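Local coordinates for protein N-alpha-acetyltransferase 35, NatC auxiliary subunit (Saccharomyces cerevisiae, PDB 6YGA) that is an auxiliary subunit of the NatC N-terminal acetyltransferase, which acetylates the N-terminal methionine of the L-A virus Gag protein, at residues Thr109-Val114 against Asn178-Gly183; Leu115-Thr120 against Gly271-Tyr276; Ser446-Ser451 against Tyr474-Leu479; Tyr466-Tyr471 against Leu587-Phe592. One frame throughout, in Å; residues are numbered along the deposited sequence. Where two conformers were deposited one is given.

Contact 1 (Thr109-Val114 against Asn178-Gly183); sequences TLPTTV and NFNNMG
Two consecutive Asx turns in the loop N178-G183 meet a type I beta turn, L110-T113, through the side-chain oxygen of N178. That oxygen, OD1, accepts from L110 N at 2.9 Å in a nearly straight bond (171°) and from N180 N at 3.3 Å, the second bond closing the first Asx turn. The two N-H groups reach it from opposite faces of the amide plane, each well out of that plane, so one carbonyl ties the loops together while shaping its own. Asparagine suits the place because its short amide can reach both; CG lies anti to the backbone N (chi1 174°), which carries OD1 across to L110. The ND2 branch of the same amide packs on the methyl CG2 of T109. In the second Asx turn N180 OD1 accepts from M182 N at 3.2 Å.

L110 then turns its side chain to the second loop. Its CD2 methyl sits over the centre of the F179 ring in a CH-pi contact, 4.1 Å from the centroid, and also rests near CB of N181. W103 of helix 85-104 packs on both L110 and F179. P111, whose ring has no N-H to satisfy and fits the second position of the turn, crosses the N180 side chain at about a right angle, its CG 3.6 Å from N180 ND2, while N180 O lies against P111 CD at 3.3 Å. At the far end, selenomethionine M182 brings its SE to 4.0 Å from P111 CB.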
loop_
_atom_site.group_PDB
_atom_site.type_symbol
_atom_site.label_atom_id
_atom_site.label_comp_id
_atom_site.label_asym_id
_atom_site.label_seq_id
_atom_site.Cartn_x
_atom_site.Cartn_y
_atom_site.Cartn_z
ATOM N N THR B 109 7.427 -11.487 -5.292
ATOM C CA THR B 109 7.076 -11.455 -6.702
ATOM C C THR B 109 6.745 -12.850 -7.215
ATOM O O THR B 109 7.268 -13.860 -6.735
ATOM C CB THR B 109 8.214 -10.863 -7.533
ATOM O OG1 THR B 109 9.420 -11.596 -7.283
ATOM C CG2 THR B 109 8.432 -9.402 -7.185
ATOM N N LEU B 110 5.857 -12.891 -8.204
ATOM C CA LEU B 110 5.515 -14.158 -8.839
ATOM C C LEU B 110 6.696 -14.808 -9.554
ATOM O O LEU B 110 6.827 -16.042 -9.463
ATOM C CB LEU B 110 4.332 -13.938 -9.792
ATOM C CG LEU B 110 3.692 -15.155 -10.459
ATOM C CD1 LEU B 110 3.198 -16.149 -9.420
ATOM C CD2 LEU B 110 2.552 -14.718 -11.365
ATOM N N PRO B 111 7.575 -14.083 -10.262
ATOM C CA PRO B 111 8.723 -14.767 -10.882
ATOM C C PRO B 111 9.649 -15.457 -9.891
ATOM O O PRO B 111 10.306 -16.437 -10.262
ATOM C CB PRO B 111 9.442 -13.636 -11.629
ATOM C CG PRO B 111 8.385 -12.648 -11.917
ATOM C CD PRO B 111 7.484 -12.682 -10.718
ATOM N N THR B 112 9.731 -14.987 -8.646
ATOM C CA THR B 112 10.639 -15.581 -7.671
ATOM C C THR B 112 9.972 -16.627 -6.788
ATOM O O THR B 112 10.649 -17.218 -5.939
ATOM C CB THR B 112 11.262 -14.498 -6.780
ATOM O OG1 THR B 112 10.227 -13.781 -6.098
ATOM C CG2 THR B 112 12.095 -13.530 -7.610
ATOM N N THR B 113 8.671 -16.865 -6.957
ATOM C CA THR B 113 7.963 -17.849 -6.143
ATOM C C THR B 113 7.404 -18.976 -7.005
ATOM O O THR B 113 8.093 -19.972 -7.250
ATOM C CB THR B 113 6.842 -17.183 -5.335
ATOM O OG1 THR B 113 5.917 -16.537 -6.219
ATOM C CG2 THR B 113 7.415 -16.153 -4.373
ATOM N N VAL B 114 6.165 -18.829 -7.480
ATOM C CA VAL B 114 5.519 -19.910 -8.225
ATOM C C VAL B 114 6.251 -20.186 -9.535
ATOM O O VAL B 114 6.413 -21.346 -9.937
ATOM C CB VAL B 114 4.034 -19.577 -8.461
ATOM C CG1 VAL B 114 3.362 -20.657 -9.299
ATOM C CG2 VAL B 114 3.316 -19.407 -7.130
ATOM N N ASN B 178 1.620 -9.002 -6.285
ATOM C CA ASN B 178 2.420 -8.957 -7.501
ATOM C C ASN B 178 1.935 -10.028 -8.468
ATOM O O ASN B 178 1.763 -11.191 -8.083
ATOM C CB ASN B 178 3.901 -9.168 -7.178
ATOM C CG ASN B 178 4.772 -9.278 -8.424
ATOM O OD1 ASN B 178 4.868 -10.343 -9.036
ATOM N ND2 ASN B 178 5.427 -8.181 -8.790
ATOM N N PHE B 179 1.714 -9.635 -9.722
ATOM C CA PHE B 179 1.339 -10.578 -10.765
ATOM C C PHE B 179 2.119 -10.281 -12.048
ATOM O O PHE B 179 1.571 -9.922 -13.086
ATOM C CB PHE B 179 -0.166 -10.559 -11.023
ATOM C CG PHE B 179 -0.687 -11.849 -11.571
ATOM C CD1 PHE B 179 -1.097 -12.858 -10.718
ATOM C CD2 PHE B 179 -0.737 -12.066 -12.936
ATOM C CE1 PHE B 179 -1.568 -14.059 -11.218
ATOM C CE2 PHE B 179 -1.205 -13.262 -13.443
ATOM C CZ PHE B 179 -1.619 -14.260 -12.582
ATOM N N ASN B 180 3.437 -10.429 -11.971
ATOM C CA ASN B 180 4.286 -10.424 -13.159
ATOM C C ASN B 180 4.426 -11.872 -13.602
ATOM O O ASN B 180 5.310 -12.597 -13.145
ATOM C CB ASN B 180 5.639 -9.788 -12.864
ATOM C CG ASN B 180 6.573 -9.819 -14.061
ATOM O OD1 ASN B 180 6.143 -10.020 -15.198
ATOM N ND2 ASN B 180 7.861 -9.610 -13.810
ATOM N N ASN B 181 3.528 -12.305 -14.489
ATOM C CA ASN B 181 3.543 -13.666 -15.013
ATOM C C ASN B 181 4.412 -13.815 -16.259
ATOM O O ASN B 181 4.339 -14.851 -16.926
ATOM C CB ASN B 181 2.112 -14.139 -15.310
ATOM C CG ASN B 181 1.440 -13.336 -16.407
ATOM O OD1 ASN B 181 1.817 -12.197 -16.680
ATOM N ND2 ASN B 181 0.428 -13.927 -17.038
HETATM N N MSE B 182 5.222 -12.809 -16.584
HETATM C CA MSE B 182 6.191 -12.877 -17.680
HETATM C C MSE B 182 5.584 -13.264 -19.027
HETATM O O MSE B 182 6.129 -14.104 -19.742
HETATM C CB MSE B 182 7.311 -13.850 -17.318
HETATM C CG MSE B 182 8.111 -13.402 -16.113
HETATM SE SE MSE B 182 9.367 -14.744 -15.487
HETATM C CE MSE B 182 11.020 -13.782 -15.855
ATOM N N GLY B 183 4.455 -12.648 -19.364
ATOM C CA GLY B 183 3.848 -12.849 -20.664
ATOM C C GLY B 183 3.115 -14.154 -20.862
ATOM O O GLY B 183 2.870 -14.543 -22.008
#

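Contact 2 (Leu115-Thr120 against Gly271-Tyr276); sequences LSCRYT and GAFSTY
R118 and Y276 meet flat: the guanidinium lies over one face of the phenol ring, planes 2° apart and centres 3.8 Å apart, an offset cation-pi stack in which NH1 sits toward the rim. Bends at chi2 and chi3, both near -62°, turn the guanidinium onto the ring; nearer the backbone, R118 CG packs beside the carbonyl oxygens of G271 and A272. Arginine suits the spot because its flat cation can spread over an aromatic face. One residue earlier, C117 CB packs 3.6 Å from CE2 of F273, and its SG makes an oblique sulfur-aromatic contact with that ring.

Behind these side chains the backbones form a single beta bridge between C117 and F273. R118 N donates to A272 O at 3.1 Å, and S274 N gives a weak bond to S116 O. C117 is also the N-cap of helix 118-129, its SG accepting weakly from Y119 N.

Farther out, an ST turn bends the chain toward the stack, S274 OG accepting from Y276 N at 3.3 Å. G271, with phi at 90°, adopts a backbone shape that calls for glycine. S116 OG lies at the edge of the F273 ring and is hydrogen-bonded to T113 O, while H280 stacks on Y276.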
loop_
_atom_site.group_PDB
_atom_site.type_symbol
_atom_site.label_atom_id
_atom_site.label_comp_id
_atom_site.label_asym_id
_atom_site.label_seq_id
_atom_site.Cartn_x
_atom_site.Cartn_y
_atom_site.Cartn_z
ATOM N N LEU B 115 6.710 -19.136 -10.215
ATOM C CA LEU B 115 7.359 -19.294 -11.510
ATOM C C LEU B 115 8.822 -19.708 -11.411
ATOM O O LEU B 115 9.406 -20.079 -12.432
ATOM C CB LEU B 115 7.247 -17.998 -12.320
ATOM C CG LEU B 115 5.840 -17.609 -12.772
ATOM C CD1 LEU B 115 5.895 -16.391 -13.682
ATOM C CD2 LEU B 115 5.161 -18.777 -13.469
ATOM N N SER B 116 9.429 -19.647 -10.222
ATOM C CA SER B 116 10.788 -20.153 -10.058
ATOM C C SER B 116 10.864 -21.663 -10.246
ATOM O O SER B 116 11.933 -22.184 -10.582
ATOM C CB SER B 116 11.327 -19.768 -8.678
ATOM O OG SER B 116 10.559 -20.353 -7.640
ATOM N N CYS B 117 9.757 -22.372 -10.047
ATOM C CA CYS B 117 9.739 -23.816 -10.240
ATOM C C CYS B 117 9.815 -24.156 -11.725
ATOM O O CYS B 117 9.062 -23.610 -12.537
ATOM C CB CYS B 117 8.470 -24.408 -9.623
ATOM S SG CYS B 117 8.236 -26.187 -9.870
ATOM N N ARG B 118 10.720 -25.072 -12.080
ATOM C CA ARG B 118 10.847 -25.471 -13.478
ATOM C C ARG B 118 9.653 -26.285 -13.960
ATOM O O ARG B 118 9.403 -26.336 -15.169
ATOM C CB ARG B 118 12.139 -26.264 -13.686
ATOM C CG ARG B 118 13.397 -25.456 -13.423
ATOM C CD ARG B 118 13.497 -24.281 -14.377
ATOM N NE ARG B 118 13.594 -24.723 -15.764
ATOM C CZ ARG B 118 14.733 -25.046 -16.366
ATOM N NH1 ARG B 118 15.880 -24.975 -15.704
ATOM N NH2 ARG B 118 14.729 -25.437 -17.632
ATOM N N TYR B 119 8.914 -26.917 -13.046
ATOM C CA TYR B 119 7.762 -27.711 -13.456
ATOM C C TYR B 119 6.588 -26.821 -13.844
ATOM O O TYR B 119 5.894 -27.099 -14.828
ATOM C CB TYR B 119 7.363 -28.674 -12.340
ATOM C CG TYR B 119 8.384 -29.759 -12.082
ATOM C CD1 TYR B 119 8.401 -30.920 -12.845
ATOM C CD2 TYR B 119 9.335 -29.619 -11.082
ATOM C CE1 TYR B 119 9.334 -31.913 -12.616
ATOM C CE2 TYR B 119 10.273 -30.608 -10.844
ATOM C CZ TYR B 119 10.266 -31.752 -11.615
ATOM O OH TYR B 119 11.195 -32.740 -11.388
ATOM N N THR B 120 6.353 -25.746 -13.085
ATOM C CA THR B 120 5.279 -24.821 -13.434
ATOM C C THR B 120 5.580 -24.109 -14.746
ATOM O O THR B 120 4.671 -23.861 -15.546
ATOM C CB THR B 120 5.062 -23.806 -12.309
ATOM O OG1 THR B 120 6.222 -22.977 -12.180
ATOM C CG2 THR B 120 4.809 -24.511 -10.987
ATOM N N GLY B 271 18.416 -27.407 -8.420
ATOM C CA GLY B 271 18.014 -26.808 -9.673
ATOM C C GLY B 271 16.531 -26.873 -9.963
ATOM O O GLY B 271 16.096 -26.343 -10.995
ATOM N N ALA B 272 15.744 -27.515 -9.096
ATOM C CA ALA B 272 14.298 -27.538 -9.285
ATOM C C ALA B 272 13.706 -26.140 -9.163
ATOM O O ALA B 272 12.776 -25.782 -9.897
ATOM C CB ALA B 272 13.649 -28.483 -8.274
ATOM N N PHE B 273 14.231 -25.338 -8.241
ATOM C CA PHE B 273 13.815 -23.953 -8.059
ATOM C C PHE B 273 15.034 -23.067 -8.261
ATOM O O PHE B 273 16.045 -23.231 -7.569
ATOM C CB PHE B 273 13.209 -23.736 -6.671
ATOM C CG PHE B 273 12.015 -24.602 -6.387
ATOM C CD1 PHE B 273 12.176 -25.905 -5.943
ATOM C CD2 PHE B 273 10.731 -24.112 -6.560
ATOM C CE1 PHE B 273 11.078 -26.706 -5.681
ATOM C CE2 PHE B 273 9.628 -24.907 -6.298
ATOM C CZ PHE B 273 9.803 -26.206 -5.859
ATOM N N SER B 274 14.941 -22.135 -9.205
ATOM C CA SER B 274 16.083 -21.298 -9.543
ATOM C C SER B 274 15.587 -20.015 -10.196
ATOM O O SER B 274 14.395 -19.849 -10.467
ATOM C CB SER B 274 17.059 -22.038 -10.466
ATOM O OG SER B 274 16.457 -22.331 -11.715
ATOM N N THR B 275 16.529 -19.104 -10.436
ATOM C CA THR B 275 16.283 -17.897 -11.210
ATOM C C THR B 275 16.478 -18.121 -12.707
ATOM O O THR B 275 16.636 -17.149 -13.455
ATOM C CB THR B 275 17.190 -16.763 -10.723
ATOM O OG1 THR B 275 18.552 -17.207 -10.718
ATOM C CG2 THR B 275 16.801 -16.332 -9.316
ATOM N N TYR B 276 16.466 -19.383 -13.149
ATOM C CA TYR B 276 16.703 -19.704 -14.554
ATOM C C TYR B 276 15.693 -19.017 -15.464
ATOM O O TYR B 276 16.046 -18.535 -16.547
ATOM C CB TYR B 276 16.656 -21.223 -14.744
ATOM C CG TYR B 276 16.794 -21.711 -16.173
ATOM C CD1 TYR B 276 15.679 -21.867 -16.988
ATOM C CD2 TYR B 276 18.037 -22.044 -16.699
ATOM C CE1 TYR B 276 15.798 -22.320 -18.291
ATOM C CE2 TYR B 276 18.166 -22.502 -18.001
ATOM C CZ TYR B 276 17.042 -22.636 -18.791
ATOM O OH TYR B 276 17.165 -23.089 -20.086
#

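Contact 3 (Ser446-Ser451 against Tyr474-Leu479); sequences SMIEFS and YLSHHL
I448 and L475 slide past each other in opposite directions, I448 CG1 lying 3.7 Å from L475 CB. The isoleucine has CG1 anti to its carbonyl carbon (chi1 -69°), and an extended chi2 (167°) then sends CD1 onward to L479 CD2 at 3.8 Å and beside S476. Selenomethionine M447 instead crosses L475 at about a right angle: its CB meets the CD1 methyl at 3.8 Å, and its bent end brings CE to CD2. L475 thus meets I448 chiefly through CB and M447 through both methyls, a branched side chain suited to filling that space. No polar bond spans the contact; the hydroxyl of the small S476 is satisfied by V472 O within its own helix and can therefore sit beside the apolar I448 CD1.

The segments belong to helices 433-456 and 465-506, an antiparallel helical hairpin whose axes here come within 10.0 Å at 155°, within the TPR-like region. Helix 511-564 packs on S476 and L479, while helix 406-429 packs against S446 and F450.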
loop_
_atom_site.group_PDB
_atom_site.type_symbol
_atom_site.label_atom_id
_atom_site.label_comp_id
_atom_site.label_asym_id
_atom_site.label_seq_id
_atom_site.Cartn_x
_atom_site.Cartn_y
_atom_site.Cartn_z
ATOM N N SER B 446 -16.069 10.487 8.287
ATOM C CA SER B 446 -14.904 10.192 7.461
ATOM C C SER B 446 -13.777 11.179 7.734
ATOM O O SER B 446 -12.601 10.796 7.729
ATOM C CB SER B 446 -15.287 10.202 5.982
ATOM O OG SER B 446 -16.157 9.128 5.671
HETATM N N MSE B 447 -14.109 12.443 7.977
HETATM C CA MSE B 447 -13.103 13.449 8.305
HETATM C C MSE B 447 -12.362 13.067 9.583
HETATM O O MSE B 447 -11.140 13.195 9.672
HETATM C CB MSE B 447 -13.741 14.832 8.469
HETATM C CG MSE B 447 -14.338 15.422 7.199
HETATM SE SE MSE B 447 -15.381 17.044 7.541
HETATM C CE MSE B 447 -13.936 18.296 7.917
ATOM N N ILE B 448 -13.123 12.593 10.571
ATOM C CA ILE B 448 -12.538 12.192 11.845
ATOM C C ILE B 448 -11.692 10.938 11.672
ATOM O O ILE B 448 -10.556 10.863 12.153
ATOM C CB ILE B 448 -13.648 11.992 12.893
ATOM C CG1 ILE B 448 -14.287 13.337 13.255
ATOM C CG2 ILE B 448 -13.110 11.276 14.118
ATOM C CD1 ILE B 448 -15.586 13.213 14.025
ATOM N N GLU B 449 -12.234 9.934 10.974
ATOM C CA GLU B 449 -11.496 8.694 10.752
ATOM C C GLU B 449 -10.224 8.945 9.953
ATOM O O GLU B 449 -9.169 8.371 10.252
ATOM C CB GLU B 449 -12.393 7.680 10.040
ATOM C CG GLU B 449 -11.706 6.372 9.670
ATOM C CD GLU B 449 -11.546 5.434 10.852
ATOM O OE1 GLU B 449 -12.080 5.737 11.940
ATOM O OE2 GLU B 449 -10.891 4.387 10.689
ATOM N N PHE B 450 -10.302 9.808 8.937
ATOM C CA PHE B 450 -9.124 10.138 8.140
ATOM C C PHE B 450 -8.042 10.796 8.989
ATOM O O PHE B 450 -6.849 10.521 8.808
ATOM C CB PHE B 450 -9.532 11.049 6.981
ATOM C CG PHE B 450 -8.374 11.644 6.231
ATOM C CD1 PHE B 450 -7.655 10.885 5.323
ATOM C CD2 PHE B 450 -8.022 12.970 6.418
ATOM C CE1 PHE B 450 -6.597 11.436 4.623
ATOM C CE2 PHE B 450 -6.966 13.526 5.726
ATOM C CZ PHE B 450 -6.251 12.760 4.827
ATOM N N SER B 451 -8.436 11.662 9.926
ATOM C CA SER B 451 -7.451 12.390 10.720
ATOM C C SER B 451 -6.783 11.483 11.746
ATOM O O SER B 451 -5.555 11.484 11.884
ATOM C CB SER B 451 -8.110 13.581 11.415
ATOM O OG SER B 451 -8.687 14.475 10.481
ATOM N N TYR B 474 -12.457 19.202 17.927
ATOM C CA TYR B 474 -13.350 20.176 17.310
ATOM C C TYR B 474 -14.353 19.494 16.380
ATOM O O TYR B 474 -15.553 19.785 16.426
ATOM C CB TYR B 474 -12.512 21.216 16.565
ATOM C CG TYR B 474 -13.261 22.087 15.587
ATOM C CD1 TYR B 474 -13.931 23.229 16.013
ATOM C CD2 TYR B 474 -13.270 21.785 14.233
ATOM C CE1 TYR B 474 -14.607 24.036 15.114
ATOM C CE2 TYR B 474 -13.941 22.580 13.328
ATOM C CZ TYR B 474 -14.608 23.705 13.773
ATOM O OH TYR B 474 -15.277 24.499 12.872
ATOM N N LEU B 475 -13.879 18.568 15.539
ATOM C CA LEU B 475 -14.791 17.830 14.668
ATOM C C LEU B 475 -15.757 16.968 15.473
ATOM O O LEU B 475 -16.957 16.924 15.173
ATOM C CB LEU B 475 -14.007 16.959 13.686
ATOM C CG LEU B 475 -13.163 17.635 12.608
ATOM C CD1 LEU B 475 -12.569 16.572 11.695
ATOM C CD2 LEU B 475 -13.986 18.645 11.818
ATOM N N SER B 476 -15.251 16.265 16.491
ATOM C CA SER B 476 -16.104 15.411 17.313
ATOM C C SER B 476 -17.158 16.216 18.061
ATOM O O SER B 476 -18.265 15.720 18.299
ATOM C CB SER B 476 -15.255 14.619 18.308
ATOM O OG SER B 476 -14.247 13.873 17.652
ATOM N N HIS B 477 -16.830 17.448 18.456
ATOM C CA HIS B 477 -17.820 18.285 19.125
ATOM C C HIS B 477 -18.967 18.615 18.181
ATOM O O HIS B 477 -20.136 18.583 18.578
ATOM C CB HIS B 477 -17.162 19.560 19.656
ATOM C CG HIS B 477 -18.098 20.469 20.395
ATOM N ND1 HIS B 477 -18.774 21.501 19.778
ATOM C CD2 HIS B 477 -18.458 20.510 21.699
ATOM C CE1 HIS B 477 -19.515 22.134 20.670
ATOM N NE2 HIS B 477 -19.342 21.553 21.844
ATOM N N HIS B 478 -18.653 18.911 16.915
ATOM C CA HIS B 478 -19.702 19.181 15.938
ATOM C C HIS B 478 -20.502 17.924 15.618
ATOM O O HIS B 478 -21.720 17.994 15.408
ATOM C CB HIS B 478 -19.100 19.771 14.663
ATOM C CG HIS B 478 -18.779 21.229 14.768
ATOM N ND1 HIS B 478 -19.620 22.211 14.292
ATOM C CD2 HIS B 478 -17.711 21.873 15.297
ATOM C CE1 HIS B 478 -19.084 23.396 14.521
ATOM N NE2 HIS B 478 -17.926 23.219 15.130
ATOM N N LEU B 479 -19.840 16.766 15.572
ATOM C CA LEU B 479 -20.566 15.527 15.318
ATOM C C LEU B 479 -21.490 15.181 16.479
ATOM O O LEU B 479 -22.615 14.715 16.265
ATOM C CB LEU B 479 -19.588 14.384 15.046
ATOM C CG LEU B 479 -20.236 13.034 14.730
ATOM C CD1 LEU B 479 -21.288 13.181 13.639
ATOM C CD2 LEU B 479 -19.183 12.024 14.319
#

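Contact 4 (Tyr466-Tyr471 against Leu587-Phe592); sequences YSMFWY and LRFKPF. With EDO (1,2-ethanediol), chain C.
Y471, F589 and F592 form an aromatic cluster, the tightly packed part of this contact. F589 directs its edge at the face of Y471, centroids 5.4 Å apart and planes at 85°. Y471 in turn points its own edge at F592, its CE2 over the centre of that ring, with planes inclined at 54°. Its CG, anti to the backbone N (chi1 179°), extends the phenol far enough to set OH against F592 CB. In the conformer given, selenomethionine M468 adds an oblique Met-aromatic contact, its polarisable SE 3.7 Å from F589 CZ; small S467 meets the F589 ring edge through CB.

The R588 side is looser. Only its aliphatic part touches SE of that M468 conformer; NH1 holds a 1,2-ethanediol, probably from crystallisation, at 2.8 Å to O1. R588 also forms a salt bridge with E464 and bonds R137 O of the N-alpha-acetyltransferase 30 chain, linking the subunits.

The cluster lies between helix 465-506 and the chain leaving helix 581-588, including 3-10 turn 590-592, with helix 603-613 at S467 and helix 433-456 against Y471 and F592.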
loop_
_atom_site.group_PDB
_atom_site.type_symbol
_atom_site.label_atom_id
_atom_site.label_comp_id
_atom_site.label_asym_id
_atom_site.label_seq_id
_atom_site.Cartn_x
_atom_site.Cartn_y
_atom_site.Cartn_z
ATOM N N TYR B 466 -0.814 18.349 18.919
ATOM C CA TYR B 466 -1.880 19.224 19.394
ATOM C C TYR B 466 -2.811 19.632 18.260
ATOM O O TYR B 466 -4.036 19.623 18.425
ATOM C CB TYR B 466 -1.296 20.464 20.065
ATOM C CG TYR B 466 -2.241 21.639 20.016
ATOM C CD1 TYR B 466 -3.338 21.706 20.862
ATOM C CD2 TYR B 466 -2.049 22.670 19.106
ATOM C CE1 TYR B 466 -4.214 22.772 20.812
ATOM C CE2 TYR B 466 -2.918 23.740 19.044
ATOM C CZ TYR B 466 -3.997 23.788 19.900
ATOM O OH TYR B 466 -4.860 24.855 19.839
ATOM N N SER B 467 -2.253 20.005 17.105
ATOM C CA SER B 467 -3.084 20.508 16.015
ATOM C C SER B 467 -4.114 19.472 15.584
ATOM O O SER B 467 -5.302 19.785 15.438
ATOM C CB SER B 467 -2.211 20.922 14.832
ATOM O OG SER B 467 -1.495 22.107 15.121
HETATM N N MSE B 468 -3.681 18.229 15.391
HETATM C CA MSE B 468 -4.569 17.171 14.917
HETATM C C MSE B 468 -5.563 16.720 15.988
HETATM O O MSE B 468 -6.755 16.578 15.718
HETATM C CB MSE B 468 -3.756 15.976 14.431
HETATM C CG MSE B 468 -2.860 16.281 13.239
HETATM SE SE MSE B 468 -3.826 17.145 11.775
HETATM C CE MSE B 468 -5.236 15.826 11.506
ATOM N N PHE B 469 -5.072 16.498 17.208
ATOM C CA PHE B 469 -5.961 16.044 18.271
ATOM C C PHE B 469 -7.002 17.102 18.612
ATOM O O PHE B 469 -8.162 16.770 18.876
ATOM C CB PHE B 469 -5.152 15.650 19.505
ATOM C CG PHE B 469 -4.628 14.244 19.456
ATOM C CD1 PHE B 469 -5.449 13.195 19.071
ATOM C CD2 PHE B 469 -3.308 13.974 19.773
ATOM C CE1 PHE B 469 -4.965 11.899 19.021
ATOM C CE2 PHE B 469 -2.820 12.685 19.730
ATOM C CZ PHE B 469 -3.647 11.645 19.349
ATOM N N TRP B 470 -6.622 18.380 18.598
ATOM C CA TRP B 470 -7.615 19.408 18.883
ATOM C C TRP B 470 -8.576 19.580 17.716
ATOM O O TRP B 470 -9.763 19.859 17.921
ATOM C CB TRP B 470 -6.948 20.739 19.217
ATOM C CG TRP B 470 -7.963 21.795 19.513
ATOM C CD1 TRP B 470 -8.617 21.995 20.693
ATOM C CD2 TRP B 470 -8.470 22.778 18.601
ATOM N NE1 TRP B 470 -9.493 23.046 20.575
ATOM C CE2 TRP B 470 -9.420 23.545 19.301
ATOM C CE3 TRP B 470 -8.208 23.085 17.263
ATOM C CZ2 TRP B 470 -10.106 24.603 18.710
ATOM C CZ3 TRP B 470 -8.890 24.133 16.678
ATOM C CH2 TRP B 470 -9.828 24.880 17.402
ATOM N N TYR B 471 -8.083 19.422 16.486
ATOM C CA TYR B 471 -8.973 19.500 15.334
ATOM C C TYR B 471 -9.993 18.371 15.356
ATOM O O TYR B 471 -11.162 18.577 15.016
ATOM C CB TYR B 471 -8.165 19.483 14.036
ATOM C CG TYR B 471 -9.017 19.530 12.789
ATOM C CD1 TYR B 471 -9.817 20.629 12.512
ATOM C CD2 TYR B 471 -9.018 18.475 11.888
ATOM C CE1 TYR B 471 -10.599 20.674 11.377
ATOM C CE2 TYR B 471 -9.792 18.511 10.748
ATOM C CZ TYR B 471 -10.581 19.612 10.497
ATOM O OH TYR B 471 -11.354 19.650 9.361
ATOM N N LEU B 587 -0.418 23.432 4.947
ATOM C CA LEU B 587 -0.192 22.220 4.168
ATOM C C LEU B 587 -0.759 20.995 4.874
ATOM O O LEU B 587 -1.316 20.100 4.227
ATOM C CB LEU B 587 1.303 22.043 3.910
ATOM C CG LEU B 587 1.716 20.780 3.154
ATOM C CD1 LEU B 587 1.217 20.830 1.716
ATOM C CD2 LEU B 587 3.226 20.581 3.200
ATOM N N ARG B 588 -0.619 20.933 6.202
ATOM C CA ARG B 588 -1.098 19.768 6.941
ATOM C C ARG B 588 -2.614 19.649 6.853
ATOM O O ARG B 588 -3.153 18.541 6.746
ATOM C CB ARG B 588 -0.637 19.849 8.401
ATOM C CG ARG B 588 -1.350 18.892 9.351
ATOM C CD ARG B 588 -1.086 17.444 8.990
ATOM N NE ARG B 588 0.319 17.089 9.155
ATOM C CZ ARG B 588 0.929 16.130 8.468
ATOM N NH1 ARG B 588 0.254 15.434 7.562
ATOM N NH2 ARG B 588 2.212 15.870 8.682
ATOM N N PHE B 589 -3.316 20.782 6.870
ATOM C CA PHE B 589 -4.770 20.813 6.864
ATOM C C PHE B 589 -5.350 21.083 5.480
ATOM O O PHE B 589 -6.553 21.338 5.359
ATOM C CB PHE B 589 -5.266 21.854 7.868
ATOM C CG PHE B 589 -5.001 21.479 9.300
ATOM C CD1 PHE B 589 -3.805 21.817 9.913
ATOM C CD2 PHE B 589 -5.945 20.770 10.025
ATOM C CE1 PHE B 589 -3.561 21.464 11.228
ATOM C CE2 PHE B 589 -5.710 20.414 11.339
ATOM C CZ PHE B 589 -4.515 20.762 11.944
ATOM N N LYS B 590 -4.521 21.029 4.440
ATOM C CA LYS B 590 -5.012 21.154 3.069
ATOM C C LYS B 590 -6.174 20.219 2.734
ATOM O O LYS B 590 -7.099 20.671 2.038
ATOM C CB LYS B 590 -3.840 20.941 2.097
ATOM C CG LYS B 590 -4.167 21.128 0.620
ATOM C CD LYS B 590 -2.902 20.969 -0.215
ATOM C CE LYS B 590 -3.140 21.274 -1.682
ATOM N NZ LYS B 590 -4.026 20.271 -2.339
ATOM N N PRO B 591 -6.212 18.950 3.170
ATOM C CA PRO B 591 -7.366 18.104 2.809
ATOM C C PRO B 591 -8.710 18.632 3.290
ATOM O O PRO B 591 -9.740 18.291 2.697
ATOM C CB PRO B 591 -7.037 16.760 3.470
ATOM C CG PRO B 591 -5.572 16.736 3.556
ATOM C CD PRO B 591 -5.160 18.154 3.834
ATOM N N PHE B 592 -8.741 19.437 4.347
ATOM C CA PHE B 592 -9.994 19.942 4.890
ATOM C C PHE B 592 -10.279 21.371 4.449
ATOM O O PHE B 592 -11.232 21.983 4.939
ATOM C CB PHE B 592 -9.975 19.859 6.418
ATOM C CG PHE B 592 -9.295 18.623 6.955
ATOM C CD1 PHE B 592 -9.978 17.420 7.053
ATOM C CD2 PHE B 592 -7.971 18.668 7.369
ATOM C CE1 PHE B 592 -9.353 16.286 7.551
ATOM C CE2 PHE B 592 -7.340 17.538 7.867
ATOM C CZ PHE B 592 -8.032 16.347 7.959
HETATM C C1 EDO C . -2.632 15.628 5.435
HETATM O O1 EDO C . -2.444 15.291 6.813
HETATM C C2 EDO C . -2.603 14.366 4.578
HETATM O O2 EDO C . -1.306 13.763 4.640
#

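Overall arrangement
From the N terminus, contact 1 closes a loop of 63 residues, mostly helix, between the loop after helix 85-104 and the loop before helix 193-209. Contact 2 starts directly after its first segment and joins the start of helix 118-129 to the chain before helix 276-280, so the two cross and touch, their centres 12 Å apart. Contacts 3 and 4 follow in series on the opposite side of the chain's centre, their centres 42 and 41 Å from that of contact 1. Contact 3 closes the short hairpin of helices 433-456 and 465-506. Contact 4 crosses it, using the same helix 465-506 to bring in the distant 587-592, and M447 and S451 touch Y471 and F592 respectively.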